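Local coordinates for protein transcriptional regulator (Pyrococcus horikoshii, PDB 1UDD) that belongs to the all-helical TenA/THI-4/PQQC family and is possibly a transcriptional regulator, at residues Lys40-Gln45 with Ala206-Ala211; Cys136-Ala141 with Asn173-Leu178; Ile143-Lys148 with Val165-Glu170. All blocks are in the same frame, centred on the assembly; numbering follows the deposited sequence.

How the contacts relate
Going from the N terminus, helix 36-63 supplies Lys40-Gln45, which packs against Ala206-Ala211 on helix 190-213 near the end of the chain; contact 1 thus closes a long, mostly helical loop. Contact 2 lies wholly inside it, joining helix 126-146 to helix 169-183, and contact 3 is nested in turn within contact 2, linking the C-terminal end of helix 126-146 to the approach to helix 169-183. Contacts 2 and 3 are neighbours, with Tyr166 CB packed on the Tyr140 backbone. A probable hydrogen bond between the hydroxyls of Tyr42 and Tyr140 joins contacts 1 and 2, while Trp208 touches Tyr140 and Ile143, so all three adjoin one another.

Contact 1 of 3, residues Lys40-Gln45 with Ala206-Ala211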
loop_
_atom_site.group_PDB
_atom_site.type_symbol
_atom_site.label_atom_id
_atom_site.label_comp_id
_atom_site.label_asym_id
_atom_site.label_seq_id
_atom_site.Cartn_x
_atom_site.Cartn_y
_atom_site.Cartn_z
ATOM N N LYS A 40 19.255 -19.465 21.557
ATOM C CA LYS A 40 18.337 -20.199 20.698
ATOM C C LYS A 40 16.973 -19.520 20.649
ATOM O O LYS A 40 16.363 -19.456 19.590
ATOM C CB LYS A 40 18.191 -21.650 21.165
ATOM C CG LYS A 40 19.453 -22.469 20.990
ATOM C CD LYS A 40 19.239 -23.893 21.467
ATOM C CE LYS A 40 20.537 -24.674 21.523
ATOM N NZ LYS A 40 20.286 -26.083 21.956
ATOM N N PHE A 41 16.491 -19.018 21.783
ATOM C CA PHE A 41 15.193 -18.340 21.794
ATOM C C PHE A 41 15.250 -17.111 20.881
ATOM O O PHE A 41 14.299 -16.817 20.147
ATOM C CB PHE A 41 14.827 -17.886 23.203
ATOM C CG PHE A 41 13.488 -17.229 23.282
ATOM C CD1 PHE A 41 12.328 -17.995 23.391
ATOM C CD2 PHE A 41 13.376 -15.846 23.206
ATOM C CE1 PHE A 41 11.066 -17.386 23.422
ATOM C CE2 PHE A 41 12.128 -15.230 23.233
ATOM C CZ PHE A 41 10.967 -16.001 23.341
ATOM N N TYR A 42 16.371 -16.399 20.956
ATOM C CA TYR A 42 16.608 -15.213 20.147
ATOM C C TYR A 42 16.685 -15.584 18.667
ATOM O O TYR A 42 15.948 -15.026 17.844
ATOM C CB TYR A 42 17.912 -14.529 20.601
ATOM C CG TYR A 42 18.493 -13.535 19.615
ATOM C CD1 TYR A 42 17.835 -12.335 19.315
ATOM C CD2 TYR A 42 19.692 -13.808 18.964
ATOM C CE1 TYR A 42 18.364 -11.437 18.382
ATOM C CE2 TYR A 42 20.226 -12.925 18.033
ATOM C CZ TYR A 42 19.556 -11.745 17.746
ATOM O OH TYR A 42 20.076 -10.903 16.796
ATOM N N VAL A 43 17.564 -16.526 18.322
ATOM C CA VAL A 43 17.694 -16.934 16.927
ATOM C C VAL A 43 16.325 -17.317 16.375
ATOM O O VAL A 43 15.949 -16.906 15.274
ATOM C CB VAL A 43 18.680 -18.122 16.758
ATOM C CG1 VAL A 43 18.631 -18.645 15.318
ATOM C CG2 VAL A 43 20.101 -17.673 17.087
ATOM N N LEU A 44 15.575 -18.091 17.150
ATOM C CA LEU A 44 14.241 -18.516 16.738
ATOM C C LEU A 44 13.363 -17.316 16.380
ATOM O O LEU A 44 12.691 -17.317 15.345
ATOM C CB LEU A 44 13.578 -19.331 17.853
ATOM C CG LEU A 44 13.497 -20.852 17.661
ATOM C CD1 LEU A 44 14.838 -21.398 17.214
ATOM C CD2 LEU A 44 13.054 -21.510 18.971
ATOM N N GLN A 45 13.370 -16.296 17.235
ATOM C CA GLN A 45 12.580 -15.098 17.000
ATOM C C GLN A 45 13.081 -14.328 15.768
ATOM O O GLN A 45 12.381 -13.449 15.262
ATOM C CB GLN A 45 12.632 -14.182 18.225
ATOM C CG GLN A 45 11.919 -14.695 19.467
ATOM C CD GLN A 45 10.408 -14.730 19.315
ATOM O OE1 GLN A 45 9.775 -13.717 19.005
ATOM N NE2 GLN A 45 9.819 -15.903 19.543
ATOM N N ALA A 206 13.893 -3.129 23.027
ATOM C CA ALA A 206 12.801 -3.994 23.451
ATOM C C ALA A 206 13.025 -5.412 22.953
ATOM O O ALA A 206 12.686 -6.385 23.639
ATOM C CB ALA A 206 11.467 -3.458 22.915
ATOM N N PHE A 207 13.588 -5.530 21.756
ATOM C CA PHE A 207 13.823 -6.839 21.177
ATOM C C PHE A 207 14.842 -7.624 22.007
ATOM O O PHE A 207 14.665 -8.815 22.261
ATOM C CB PHE A 207 14.323 -6.707 19.738
ATOM C CG PHE A 207 13.976 -7.880 18.864
ATOM C CD1 PHE A 207 12.726 -7.956 18.242
ATOM C CD2 PHE A 207 14.905 -8.897 18.634
ATOM C CE1 PHE A 207 12.406 -9.030 17.394
ATOM C CE2 PHE A 207 14.600 -9.968 17.797
ATOM C CZ PHE A 207 13.347 -10.037 17.170
ATOM N N TRP A 208 15.919 -6.960 22.414
ATOM C CA TRP A 208 16.925 -7.641 23.215
ATOM C C TRP A 208 16.290 -8.015 24.539
ATOM O O TRP A 208 16.495 -9.114 25.048
ATOM C CB TRP A 208 18.145 -6.737 23.443
ATOM C CG TRP A 208 18.918 -6.483 22.184
ATOM C CD1 TRP A 208 19.114 -5.279 21.571
ATOM C CD2 TRP A 208 19.602 -7.458 21.387
ATOM N NE1 TRP A 208 19.879 -5.443 20.446
ATOM C CE2 TRP A 208 20.192 -6.770 20.306
ATOM C CE3 TRP A 208 19.775 -8.851 21.484
ATOM C CZ2 TRP A 208 20.944 -7.422 19.322
ATOM C CZ3 TRP A 208 20.525 -9.501 20.507
ATOM C CH2 TRP A 208 21.100 -8.783 19.438
ATOM N N GLU A 209 15.495 -7.099 25.078
ATOM C CA GLU A 209 14.839 -7.321 26.354
ATOM C C GLU A 209 13.933 -8.542 26.328
ATOM O O GLU A 209 13.941 -9.343 27.260
ATOM C CB GLU A 209 14.033 -6.083 26.748
ATOM C CG GLU A 209 13.372 -6.165 28.124
ATOM C CD GLU A 209 14.359 -6.492 29.241
ATOM O OE1 GLU A 209 15.486 -5.948 29.210
ATOM O OE2 GLU A 209 14.001 -7.281 30.151
ATOM N N MET A 210 13.152 -8.694 25.265
ATOM C CA MET A 210 12.260 -9.839 25.191
ATOM C C MET A 210 13.055 -11.116 24.947
ATOM O O MET A 210 12.620 -12.206 25.321
ATOM C CB MET A 210 11.207 -9.631 24.099
ATOM C CG MET A 210 11.711 -9.790 22.706
ATOM S SD MET A 210 11.496 -11.449 22.112
ATOM C CE MET A 210 12.121 -11.208 20.408
ATOM N N ALA A 211 14.214 -10.985 24.310
ATOM C CA ALA A 211 15.058 -12.143 24.064
ATOM C C ALA A 211 15.660 -12.551 25.415
ATOM O O ALA A 211 15.909 -13.722 25.673
ATOM C CB ALA A 211 16.158 -11.790 23.081
#
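Tyr42, the residue with the most surface buried here, lays its ring against the indole of Trp208 where helix 36-63 crosses helix 190-213. The six-membered ring of Trp208 is nearly parallel to the phenol ring, the planes 29° apart, but slid so far that the two barely overlap: CZ3 of Trp208 stands over the rim of one phenol face, 3.6 Å from Tyr42 CE1. Tyr42 holds its CG anti to the backbone N (chi1 163°), which carries the ring along the interface to the indole. At the root of the same side chain, Tyr42 CB meets Ala211 CB at 4.1 Å; the small alanine lets the backbones draw close here, with Tyr42 CA and Ala211 CA 5.2 Å apart.

Met210 occupies the other flank. Its flexible thioether bends at chi2 (93°), bringing CE to 3.6 Å from Gln45 CG while also setting that methyl over the centre of the Phe207 ring in its own helix. The sulfur lies at the edge of the Phe41 ring, a Met-aromatic contact with SD 4.0 Å from Phe41 CE2. Phe207 adds its rim, CE2 approaching Tyr42 CE1.

The segment axes approach to 9.9 Å, and no hydrogen bond crosses between them. Polar ends find partners outside the two segments: Tyr42 OH pairs with Tyr140 OH, Gln45 OE1 bonds to Thr107 N and Gln45 NE2 to Glu105 O. The two segments therefore probably hold together by dispersion and the close fit of apolar and aromatic groups, while those outside bonds anchor Tyr42 and Gln45 to other parts of the helical fold.

Contact 2 of 3, residues Cys136-Ala141 with Asn173-Leu178; sequences CFWSYA and NLVGRL
Leu178 presses its CD1 methyl onto a face of the Phe137 ring in a CH-pi contact, 3.7 Å from the ring centroid and only 17° off the normal, shifted from the centre toward Phe137 CG. The two side chains cross at about a right angle, and CD1 is the leucine branch that touches. Phe137 CG lies anti to the carbonyl carbon (chi1 -71°), which turns the flat ring toward the opposing helix and lets it receive the methyl.

Aliphatic contacts extend the patch. Leu174, one turn before Leu178, brings CD2 to 3.8 Å from Phe137 CE2, so two leucines meet the same ring. Val175 suits the closest part of the crossing because its beta-branched methyls diverge: CG1 packs 3.7 Å from Trp138 CA and beside Trp138 CB, the two side chains meeting nearly at right angles, whereas CG2 lies 3.7 Å from Phe137 O and also faces Ala141 CB, at 4.4 Å. Alanine's short side chain accommodates the valine there. No hydrogen bond links the segments; Phe137 O is instead bonded by Tyr171 OH.

The segment axes come within 9.5 Å and run at 138°, roughly antiparallel, joining helix 126-146 to helix 169-183. Beyond this apolar seam, Phe137 also touches Leu53 of helix 36-63, and Trp138 meets Thr6 and Arg10 of helix 5-11. Tyr140 reaches Glu204 of helix 190-213, so helix 126-146 is packed among several helices of the bundle.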
loop_
_atom_site.group_PDB
_atom_site.type_symbol
_atom_site.label_atom_id
_atom_site.label_comp_id
_atom_site.label_asym_id
_atom_site.label_seq_id
_atom_site.Cartn_x
_atom_site.Cartn_y
_atom_site.Cartn_z
ATOM N N CYS A 136 18.040 -0.782 12.843
ATOM C CA CYS A 136 18.328 -2.211 12.660
ATOM C C CYS A 136 19.738 -2.444 12.130
ATOM O O CYS A 136 20.602 -2.964 12.837
ATOM C CB CYS A 136 17.336 -2.851 11.690
ATOM S SG CYS A 136 17.944 -4.415 10.981
ATOM N N PHE A 137 19.966 -2.055 10.882
ATOM C CA PHE A 137 21.270 -2.243 10.246
ATOM C C PHE A 137 22.435 -1.589 11.010
ATOM O O PHE A 137 23.455 -2.225 11.264
ATOM C CB PHE A 137 21.256 -1.689 8.810
ATOM C CG PHE A 137 20.445 -2.507 7.831
ATOM C CD1 PHE A 137 19.068 -2.348 7.736
ATOM C CD2 PHE A 137 21.070 -3.416 6.977
ATOM C CE1 PHE A 137 18.322 -3.084 6.799
ATOM C CE2 PHE A 137 20.336 -4.153 6.040
ATOM C CZ PHE A 137 18.961 -3.986 5.951
ATOM N N TRP A 138 22.261 -0.329 11.395
ATOM C CA TRP A 138 23.311 0.430 12.070
ATOM C C TRP A 138 23.681 -0.025 13.483
ATOM O O TRP A 138 24.862 -0.212 13.779
ATOM C CB TRP A 138 22.939 1.917 12.058
ATOM C CG TRP A 138 24.058 2.870 12.378
ATOM C CD1 TRP A 138 25.375 2.561 12.632
ATOM C CD2 TRP A 138 23.951 4.293 12.493
ATOM N NE1 TRP A 138 26.088 3.709 12.901
ATOM C CE2 TRP A 138 25.239 4.786 12.822
ATOM C CE3 TRP A 138 22.888 5.204 12.355
ATOM C CZ2 TRP A 138 25.494 6.154 13.011
ATOM C CZ3 TRP A 138 23.143 6.569 12.544
ATOM C CH2 TRP A 138 24.437 7.027 12.868
ATOM N N SER A 139 22.690 -0.215 14.350
ATOM C CA SER A 139 22.971 -0.647 15.709
ATOM C C SER A 139 23.700 -1.993 15.784
ATOM O O SER A 139 24.521 -2.189 16.660
ATOM C CB SER A 139 21.683 -0.732 16.530
ATOM O OG SER A 139 20.902 -1.850 16.153
ATOM N N TYR A 140 23.396 -2.920 14.883
ATOM C CA TYR A 140 24.054 -4.223 14.915
ATOM C C TYR A 140 25.545 -4.087 14.637
ATOM O O TYR A 140 26.363 -4.831 15.189
ATOM C CB TYR A 140 23.403 -5.187 13.909
ATOM C CG TYR A 140 22.272 -5.999 14.518
ATOM C CD1 TYR A 140 21.139 -5.375 15.060
ATOM C CD2 TYR A 140 22.374 -7.388 14.631
ATOM C CE1 TYR A 140 20.140 -6.127 15.711
ATOM C CE2 TYR A 140 21.393 -8.140 15.277
ATOM C CZ TYR A 140 20.286 -7.511 15.813
ATOM O OH TYR A 140 19.339 -8.272 16.464
ATOM N N ALA A 141 25.902 -3.136 13.786
ATOM C CA ALA A 141 27.303 -2.903 13.482
ATOM C C ALA A 141 27.966 -2.180 14.652
ATOM O O ALA A 141 29.092 -2.512 15.027
ATOM C CB ALA A 141 27.438 -2.073 12.203
ATOM N N ASN A 173 30.071 -1.470 4.863
ATOM C CA ASN A 173 29.880 -0.652 3.676
ATOM C C ASN A 173 28.407 -0.534 3.332
ATOM O O ASN A 173 27.979 0.497 2.827
ATOM C CB ASN A 173 30.682 -1.223 2.502
ATOM C CG ASN A 173 32.165 -0.863 2.583
ATOM O OD1 ASN A 173 32.982 -1.352 1.803
ATOM N ND2 ASN A 173 32.513 0.012 3.528
ATOM N N LEU A 174 27.641 -1.585 3.621
ATOM C CA LEU A 174 26.203 -1.596 3.365
ATOM C C LEU A 174 25.520 -0.548 4.255
ATOM O O LEU A 174 24.718 0.264 3.780
ATOM C CB LEU A 174 25.612 -2.980 3.659
ATOM C CG LEU A 174 24.078 -3.026 3.744
ATOM C CD1 LEU A 174 23.478 -2.555 2.423
ATOM C CD2 LEU A 174 23.602 -4.435 4.084
ATOM N N VAL A 175 25.826 -0.568 5.543
ATOM C CA VAL A 175 25.245 0.419 6.449
ATOM C C VAL A 175 25.672 1.814 5.978
ATOM O O VAL A 175 24.869 2.757 5.970
ATOM C CB VAL A 175 25.728 0.206 7.898
ATOM C CG1 VAL A 175 25.028 1.191 8.828
ATOM C CG2 VAL A 175 25.456 -1.230 8.322
ATOM N N GLY A 176 26.934 1.932 5.571
ATOM C CA GLY A 176 27.444 3.206 5.097
ATOM C C GLY A 176 26.580 3.712 3.961
ATOM O O GLY A 176 26.149 4.868 3.965
ATOM N N ARG A 177 26.317 2.842 2.986
ATOM C CA ARG A 177 25.474 3.196 1.853
ATOM C C ARG A 177 24.053 3.592 2.266
ATOM O O ARG A 177 23.467 4.513 1.687
ATOM C CB ARG A 177 25.381 2.038 0.854
ATOM C CG ARG A 177 26.412 2.114 -0.269
ATOM C CD ARG A 177 27.197 0.821 -0.364
ATOM N NE ARG A 177 26.309 -0.327 -0.517
ATOM C CZ ARG A 177 26.650 -1.572 -0.200
ATOM N NH1 ARG A 177 27.862 -1.823 0.287
ATOM N NH2 ARG A 177 25.779 -2.560 -0.362
ATOM N N LEU A 178 23.480 2.891 3.238
ATOM C CA LEU A 178 22.130 3.236 3.669
ATOM C C LEU A 178 22.141 4.648 4.254
ATOM O O LEU A 178 21.229 5.437 4.001
ATOM C CB LEU A 178 21.605 2.228 4.695
ATOM C CG LEU A 178 21.289 0.832 4.115
ATOM C CD1 LEU A 178 20.766 -0.090 5.199
ATOM C CD2 LEU A 178 20.257 0.949 3.006
#

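Contact 3 of 3, residues Ile143-Lys148 with Val165-Glu170; sequences IAEYHK and VYLSNE
Ala144 and Tyr166 mark the closest passage of the two backbones, their CA atoms 6.1 Å apart. The first segment contains the last turn of helix 126-146, which ends as His147 leaves helical backbone angles (-109°/21°); His147 is also the N-cap of the following helix. Across from it, Val165-Leu167 have helical backbone angles without the regular bonds, and Ser168 is the N-cap of helix 169-183. Its hydroxyl donates to Val165 O over 2.7 Å, tying down the turn, and caps Tyr171 N through a weak bond.

Leu167 has the largest share of the buried surface. Both its methyls converge on the small Ala144 side chain: CD2 stands 3.4 Å from Ala144 CB, closer than usual for two carbons, and CD1 3.5 Å from that same CB. With CG anti to the carbonyl carbon (chi1 -66°), the forked leucine projects across to the helix, and CD1 also reaches 3.6 Å from Glu145 N. Ala144 CB further meets Tyr166 CB at 3.7 Å, so a methyl-sized side chain fits between the tyrosine stem and the leucine branches.

Beside this patch, Lys148 and Glu145 form a salt bridge whose hydrogen bond is weak, Lys148 NZ to Glu145 OE1 at 3.5 Å. The aliphatic part of Lys148 flanks Leu167 CD1, allowing the charged groups to remain on the surface side.

The Tyr166 ring turns from Ala144 to edge-to-face contacts with Tyr140, Trp162 and Tyr171. Ile143 touches Val26 of helix 24-31 and Ile20 of helix 14-21, so the end of helix 126-146 packs against both, while the turn entering helix 169-183 covers Ala144.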
loop_
_atom_site.group_PDB
_atom_site.type_symbol
_atom_site.label_atom_id
_atom_site.label_comp_id
_atom_site.label_asym_id
_atom_site.label_seq_id
_atom_site.Cartn_x
_atom_site.Cartn_y
_atom_site.Cartn_z
ATOM N N ILE A 143 27.081 -2.221 17.801
ATOM C CA ILE A 143 27.167 -3.119 18.939
ATOM C C ILE A 143 28.432 -3.973 18.810
ATOM O O ILE A 143 29.189 -4.102 19.765
ATOM C CB ILE A 143 25.935 -4.051 19.013
ATOM C CG1 ILE A 143 24.671 -3.250 19.357
ATOM C CG2 ILE A 143 26.171 -5.120 20.057
ATOM C CD1 ILE A 143 23.368 -4.092 19.304
ATOM N N ALA A 144 28.656 -4.549 17.631
ATOM C CA ALA A 144 29.834 -5.385 17.400
ATOM C C ALA A 144 31.091 -4.549 17.586
ATOM O O ALA A 144 32.030 -4.970 18.264
ATOM C CB ALA A 144 29.802 -5.983 15.999
ATOM N N GLU A 145 31.108 -3.360 16.988
ATOM C CA GLU A 145 32.258 -2.470 17.121
ATOM C C GLU A 145 32.500 -2.215 18.608
ATOM O O GLU A 145 33.625 -2.299 19.084
ATOM C CB GLU A 145 31.985 -1.149 16.385
ATOM C CG GLU A 145 33.070 -0.079 16.503
ATOM C CD GLU A 145 34.409 -0.519 15.937
ATOM O OE1 GLU A 145 34.408 -1.278 14.947
ATOM O OE2 GLU A 145 35.460 -0.090 16.472
ATOM N N TYR A 146 31.419 -1.949 19.333
ATOM C CA TYR A 146 31.466 -1.668 20.766
ATOM C C TYR A 146 32.038 -2.814 21.611
ATOM O O TYR A 146 32.741 -2.574 22.589
ATOM C CB TYR A 146 30.055 -1.352 21.275
ATOM C CG TYR A 146 29.989 -0.820 22.693
ATOM C CD1 TYR A 146 29.971 0.555 22.945
ATOM C CD2 TYR A 146 29.924 -1.689 23.782
ATOM C CE1 TYR A 146 29.883 1.054 24.243
ATOM C CE2 TYR A 146 29.837 -1.206 25.087
ATOM C CZ TYR A 146 29.813 0.168 25.308
ATOM O OH TYR A 146 29.684 0.651 26.590
ATOM N N HIS A 147 31.709 -4.052 21.246
ATOM C CA HIS A 147 32.171 -5.225 21.987
ATOM C C HIS A 147 33.219 -6.032 21.219
ATOM O O HIS A 147 33.436 -7.208 21.493
ATOM C CB HIS A 147 30.979 -6.126 22.328
ATOM C CG HIS A 147 29.975 -5.488 23.237
ATOM N ND1 HIS A 147 30.216 -5.268 24.576
ATOM C CD2 HIS A 147 28.724 -5.026 23.001
ATOM C CE1 HIS A 147 29.158 -4.700 25.126
ATOM N NE2 HIS A 147 28.239 -4.541 24.191
ATOM N N LYS A 148 33.856 -5.368 20.263
ATOM C CA LYS A 148 34.885 -5.929 19.396
ATOM C C LYS A 148 35.900 -6.804 20.147
ATOM O O LYS A 148 36.151 -7.952 19.778
ATOM C CB LYS A 148 35.605 -4.760 18.738
ATOM C CG LYS A 148 36.313 -5.028 17.444
ATOM C CD LYS A 148 36.936 -3.721 16.967
ATOM C CE LYS A 148 37.133 -3.703 15.465
ATOM N NZ LYS A 148 37.691 -2.406 15.004
ATOM N N VAL A 165 30.204 -11.318 11.634
ATOM C CA VAL A 165 29.493 -10.855 10.450
ATOM C C VAL A 165 29.323 -9.330 10.444
ATOM O O VAL A 165 29.481 -8.671 9.411
ATOM C CB VAL A 165 28.098 -11.504 10.346
ATOM C CG1 VAL A 165 27.427 -11.071 9.063
ATOM C CG2 VAL A 165 28.217 -13.015 10.394
ATOM N N TYR A 166 29.034 -8.764 11.608
ATOM C CA TYR A 166 28.808 -7.329 11.700
ATOM C C TYR A 166 30.042 -6.427 11.646
ATOM O O TYR A 166 29.909 -5.215 11.456
ATOM C CB TYR A 166 27.951 -7.042 12.936
ATOM C CG TYR A 166 26.722 -7.927 12.968
ATOM C CD1 TYR A 166 26.577 -8.912 13.939
ATOM C CD2 TYR A 166 25.736 -7.817 11.988
ATOM C CE1 TYR A 166 25.485 -9.774 13.944
ATOM C CE2 TYR A 166 24.634 -8.677 11.974
ATOM C CZ TYR A 166 24.518 -9.656 12.961
ATOM O OH TYR A 166 23.448 -10.517 12.965
ATOM N N LEU A 167 31.235 -7.015 11.768
ATOM C CA LEU A 167 32.484 -6.246 11.694
ATOM C C LEU A 167 33.089 -6.259 10.291
ATOM O O LEU A 167 34.029 -5.517 10.012
ATOM C CB LEU A 167 33.543 -6.805 12.653
ATOM C CG LEU A 167 33.349 -6.750 14.161
ATOM C CD1 LEU A 167 32.950 -5.343 14.567
ATOM C CD2 LEU A 167 32.308 -7.763 14.574
ATOM N N SER A 168 32.571 -7.115 9.415
ATOM C CA SER A 168 33.085 -7.215 8.055
ATOM C C SER A 168 32.942 -5.898 7.289
ATOM O O SER A 168 32.056 -5.094 7.586
ATOM C CB SER A 168 32.360 -8.330 7.310
ATOM O OG SER A 168 30.965 -8.087 7.264
ATOM N N ASN A 169 33.819 -5.680 6.308
ATOM C CA ASN A 169 33.793 -4.458 5.511
ATOM C C ASN A 169 32.532 -4.375 4.683
ATOM O O ASN A 169 32.002 -3.293 4.447
ATOM C CB ASN A 169 35.001 -4.377 4.561
ATOM C CG ASN A 169 36.310 -4.130 5.289
ATOM O OD1 ASN A 169 36.354 -3.396 6.279
ATOM N ND2 ASN A 169 37.390 -4.725 4.787
ATOM N N GLU A 170 32.068 -5.527 4.219
ATOM C CA GLU A 170 30.876 -5.580 3.405
ATOM C C GLU A 170 29.665 -5.101 4.204
ATOM O O GLU A 170 28.858 -4.311 3.712
ATOM C CB GLU A 170 30.630 -7.015 2.909
ATOM C CG GLU A 170 31.750 -7.616 2.066
ATOM C CD GLU A 170 32.993 -7.968 2.880
ATOM O OE1 GLU A 170 32.911 -8.861 3.757
ATOM O OE2 GLU A 170 34.053 -7.349 2.638
#